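Long-range contact in phycocyanobilin lyase subunit alpha (Nostoc sp. PCC 7120, PDB 5N3U), which pairs with CpcF to form a lyase that is probably required for attaching phycocyanobilin to the alpha chain of phycocyanin: residues Leu208-Arg212 against Lys234-Phe239. Residues are numbered along the deposited sequence; the frame is centred on the assembly and turned at random.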
ATOM      1  N   LEU A 208       8.152  19.311   1.094  1.00 41.98           N
ATOM      2  CA  LEU A 208       7.228  18.381   0.467  1.00 40.94           C
ATOM      3  C   LEU A 208       5.814  18.348   0.984  1.00 42.97           C
ATOM      4  O   LEU A 208       4.898  18.476   0.213  1.00 54.73           O
ATOM      5  CB  LEU A 208       7.794  16.963   0.434  1.00 39.08           C
ATOM      6  CG  LEU A 208       6.926  15.882  -0.220  1.00 40.80           C
ATOM      7  CD1 LEU A 208       6.592  16.212  -1.657  1.00 40.02           C
ATOM      8  CD2 LEU A 208       7.519  14.495  -0.130  1.00 38.35           C
ATOM      9  N   ASN A 209       5.628  18.199   2.296  1.00 38.01           N
ATOM     10  CA  ASN A 209       4.286  18.186   2.888  1.00 45.94           C
ATOM     11  C   ASN A 209       3.507  19.432   2.580  1.00 39.60           C
ATOM     12  O   ASN A 209       2.320  19.410   2.472  1.00 42.24           O
ATOM     13  CB  ASN A 209       4.309  18.184   4.412  1.00 46.44           C
ATOM     14  CG  ASN A 209       5.245  17.191   4.980  1.00 48.32           C
ATOM     15  OD1 ASN A 209       4.962  16.008   4.988  1.00 47.35           O
ATOM     16  ND2 ASN A 209       6.363  17.659   5.475  1.00 47.06           N
ATOM     17  N   LEU A 210       4.211  20.523   2.471  1.00 37.38           N
ATOM     18  CA  LEU A 210       3.613  21.825   2.241  1.00 35.71           C
ATOM     19  C   LEU A 210       3.188  21.873   0.783  1.00 31.96           C
ATOM     20  O   LEU A 210       2.143  22.346   0.474  1.00 32.48           O
ATOM     21  CB  LEU A 210       4.589  22.946   2.538  1.00 42.67           C
ATOM     22  CG  LEU A 210       4.209  23.728   3.783  1.00 55.65           C
ATOM     23  CD1 LEU A 210       5.146  24.868   4.081  1.00 56.23           C
ATOM     24  CD2 LEU A 210       2.803  24.233   3.632  1.00 55.38           C
ATOM     25  N   ARG A 211       4.035  21.373  -0.098  1.00 30.32           N
ATOM     26  CA  ARG A 211       3.670  21.238  -1.513  1.00 30.97           C
ATOM     27  C   ARG A 211       2.376  20.441  -1.680  1.00 27.85           C
ATOM     28  O   ARG A 211       1.450  20.823  -2.433  1.00 26.44           O
ATOM     29  CB  ARG A 211       4.847  20.623  -2.273  1.00 33.16           C
ATOM     30  CG  ARG A 211       6.100  21.448  -2.237  1.00 33.93           C
ATOM     31  CD  ARG A 211       7.095  21.227  -3.377  1.00 40.33           C
ATOM     32  NE  ARG A 211       7.747  19.945  -3.279  1.00 44.49           N
ATOM     33  CZ  ARG A 211       8.844  19.638  -2.599  1.00 47.22           C
ATOM     34  NH1 ARG A 211       9.555  20.532  -1.959  1.00 43.09           N
ATOM     35  NH2 ARG A 211       9.243  18.371  -2.591  1.00 44.58           N
ATOM     36  N   ARG A 212       2.202  19.386  -0.892  1.00 26.65           N
ATOM     37  CA  ARG A 212       1.010  18.579  -0.994  1.00 24.97           C
ATOM     38  C   ARG A 212      -0.196  19.324  -0.572  1.00 25.27           C
ATOM     39  O   ARG A 212      -1.251  19.269  -1.190  1.00 23.98           O
ATOM     40  CB  ARG A 212       1.131  17.248  -0.196  1.00 26.96           C
ATOM     41  CG  ARG A 212       2.253  16.337  -0.666  1.00 26.64           C
ATOM     42  CD  ARG A 212       2.333  15.205   0.352  1.00 30.56           C
ATOM     43  NE  ARG A 212       3.201  14.126  -0.047  1.00 27.69           N
ATOM     44  CZ  ARG A 212       3.748  13.242   0.804  1.00 27.64           C
ATOM     45  NH1 ARG A 212       3.585  13.359   2.109  1.00 30.56           N
ATOM     46  NH2 ARG A 212       4.460  12.259   0.352  1.00 25.92           N
ATOM     47  N   LYS A 234       7.176  19.325  -7.556  1.00 36.84           N
ATOM     48  CA  LYS A 234       7.866  18.174  -7.002  1.00 40.14           C
ATOM     49  C   LYS A 234       6.943  17.532  -6.000  1.00 36.38           C
ATOM     50  O   LYS A 234       7.079  17.728  -4.828  1.00 33.23           O
ATOM     51  CB  LYS A 234       9.202  18.541  -6.330  1.00 48.32           C
ATOM     52  CG  LYS A 234      10.322  19.084  -7.246  1.00 52.05           C
ATOM     53  CD  LYS A 234      10.464  18.340  -8.579  1.00 56.25           C
ATOM     54  CE  LYS A 234       9.558  18.996  -9.647  1.00 67.57           C
ATOM     55  NZ  LYS A 234       9.112  18.236 -10.861  1.00 68.80           N
ATOM     56  N   ALA A 235       5.992  16.756  -6.484  1.00 32.82           N
ATOM     57  CA  ALA A 235       5.119  15.958  -5.603  1.00 32.98           C
ATOM     58  C   ALA A 235       4.568  14.795  -6.359  1.00 33.07           C
ATOM     59  O   ALA A 235       4.706  14.739  -7.582  1.00 35.23           O
ATOM     60  CB  ALA A 235       3.961  16.806  -5.147  1.00 33.62           C
ATOM     61  N   GLU A 236       3.864  13.927  -5.674  1.00 29.79           N
ATOM     62  CA  GLU A 236       3.368  12.726  -6.328  1.00 29.34           C
ATOM     63  C   GLU A 236       2.247  13.089  -7.308  1.00 27.62           C
ATOM     64  O   GLU A 236       1.466  13.996  -7.062  1.00 24.94           O
ATOM     65  CB  GLU A 236       2.789  11.758  -5.296  1.00 30.73           C
ATOM     66  CG  GLU A 236       3.750  11.281  -4.224  1.00 32.31           C
ATOM     67  CD  GLU A 236       4.189  12.357  -3.164  1.00 36.55           C
ATOM     68  OE1 GLU A 236       3.573  13.433  -2.973  1.00 31.57           O
ATOM     69  OE2 GLU A 236       5.209  12.112  -2.508  1.00 43.71           O
ATOM     70  N   ASN A 237       2.095  12.322  -8.384  1.00 27.99           N
ATOM     71  CA  ASN A 237       1.032  12.570  -9.360  1.00 27.21           C
ATOM     72  C   ASN A 237      -0.319  12.566  -8.835  1.00 27.04           C
ATOM     73  O   ASN A 237      -1.161  13.306  -9.293  1.00 27.15           O
ATOM     74  CB  ASN A 237       1.154  11.548 -10.496  1.00 31.25           C
ATOM     75  CG  ASN A 237       2.386  11.779 -11.321  1.00 35.13           C
ATOM     76  OD1 ASN A 237       2.965  12.844 -11.295  1.00 41.14           O
ATOM     77  ND2 ASN A 237       2.775  10.786 -12.065  1.00 37.31           N
ATOM     78  N   SER A 238      -0.593  11.691  -7.861  1.00 24.51           N
ATOM     79  CA  SER A 238      -1.860  11.717  -7.244  1.00 24.11           C
ATOM     80  C   SER A 238      -2.325  13.066  -6.767  1.00 21.54           C
ATOM     81  O   SER A 238      -3.488  13.410  -6.907  1.00 22.85           O
ATOM     82  CB  SER A 238      -1.897  10.728  -6.071  1.00 27.30           C
ATOM     83  OG  SER A 238      -2.053   9.436  -6.610  1.00 29.59           O
ATOM     84  N   PHE A 239      -1.462  13.786  -6.094  1.00 24.60           N
ATOM     85  CA  PHE A 239      -1.831  15.139  -5.642  1.00 24.06           C
ATOM     86  C   PHE A 239      -1.944  16.104  -6.842  1.00 24.01           C
ATOM     87  O   PHE A 239      -2.805  16.975  -6.866  1.00 24.56           O
ATOM     88  CB  PHE A 239      -0.775  15.667  -4.724  1.00 29.20           C
ATOM     89  CG  PHE A 239      -0.760  14.970  -3.426  1.00 30.70           C
ATOM     90  CD1 PHE A 239      -1.733  15.276  -2.472  1.00 34.39           C
ATOM     91  CD2 PHE A 239       0.193  13.967  -3.172  1.00 30.87           C
ATOM     92  CE1 PHE A 239      -1.742  14.573  -1.211  1.00 38.50           C
ATOM     93  CE2 PHE A 239       0.196  13.269  -1.944  1.00 33.44           C
ATOM     94  CZ  PHE A 239      -0.792  13.557  -0.988  1.00 33.92           C
TER
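Arg212 and Glu236 meet side-on: NE of Arg212 donates to OE1 of Glu236 at 3.0 Å, and its NH2 donates to OE2 at 3.0 Å, both nearly straight. The two nitrogens take one oxygen each, and the oxygens lie close to the guanidinium plane. The carboxylate, however, is turned 47° from that plane, so both oxygens are approached from above the carboxylate rather than within it. Glu236, the N-cap residue of helix 237-250, bends at chi2 (70°), which turns its acid toward Arg212.

The aliphatic part of the same arginine lies over Phe239. CG of Arg212 sits 4.0 Å from the centroid of the Phe239 ring, close to the ring normal, a CH-pi contact, and the extended chain then carries CD over the CE2-CZ edge and NE beyond it. CD2 of Leu208 rests against a face of the Arg212 guanidinium, toward its rim.

One residue earlier, Arg211 bends at chi3 (-71°) and points NE at the backbone O of Lys234, 2.8 Å away; NH2 adds a weak hydrogen bond to the same oxygen. NH1 is hydrogen-bonded to O of Gly205. CD1 of Leu208 packs against CB of Ala235 at 4.4 Å.

Beyond this pair of segments, NH1 of Arg212 forms a salt bridge with Asp72 of one subunit beta chain, and Tyr74 of that chain meets Phe239 edge-to-face. Replacing Arg212 with an alanine is likely to leave Glu236 and that Asp72 without their charge partner, and the Phe239 face without its CH-pi cover. The contact thus joins the N-terminal ends of helices 208-221 and 237-250, which helix 227-232 separates in sequence, within an all-helical stack of HEAT-like repeats, at a surface where CpcE meets CpcF.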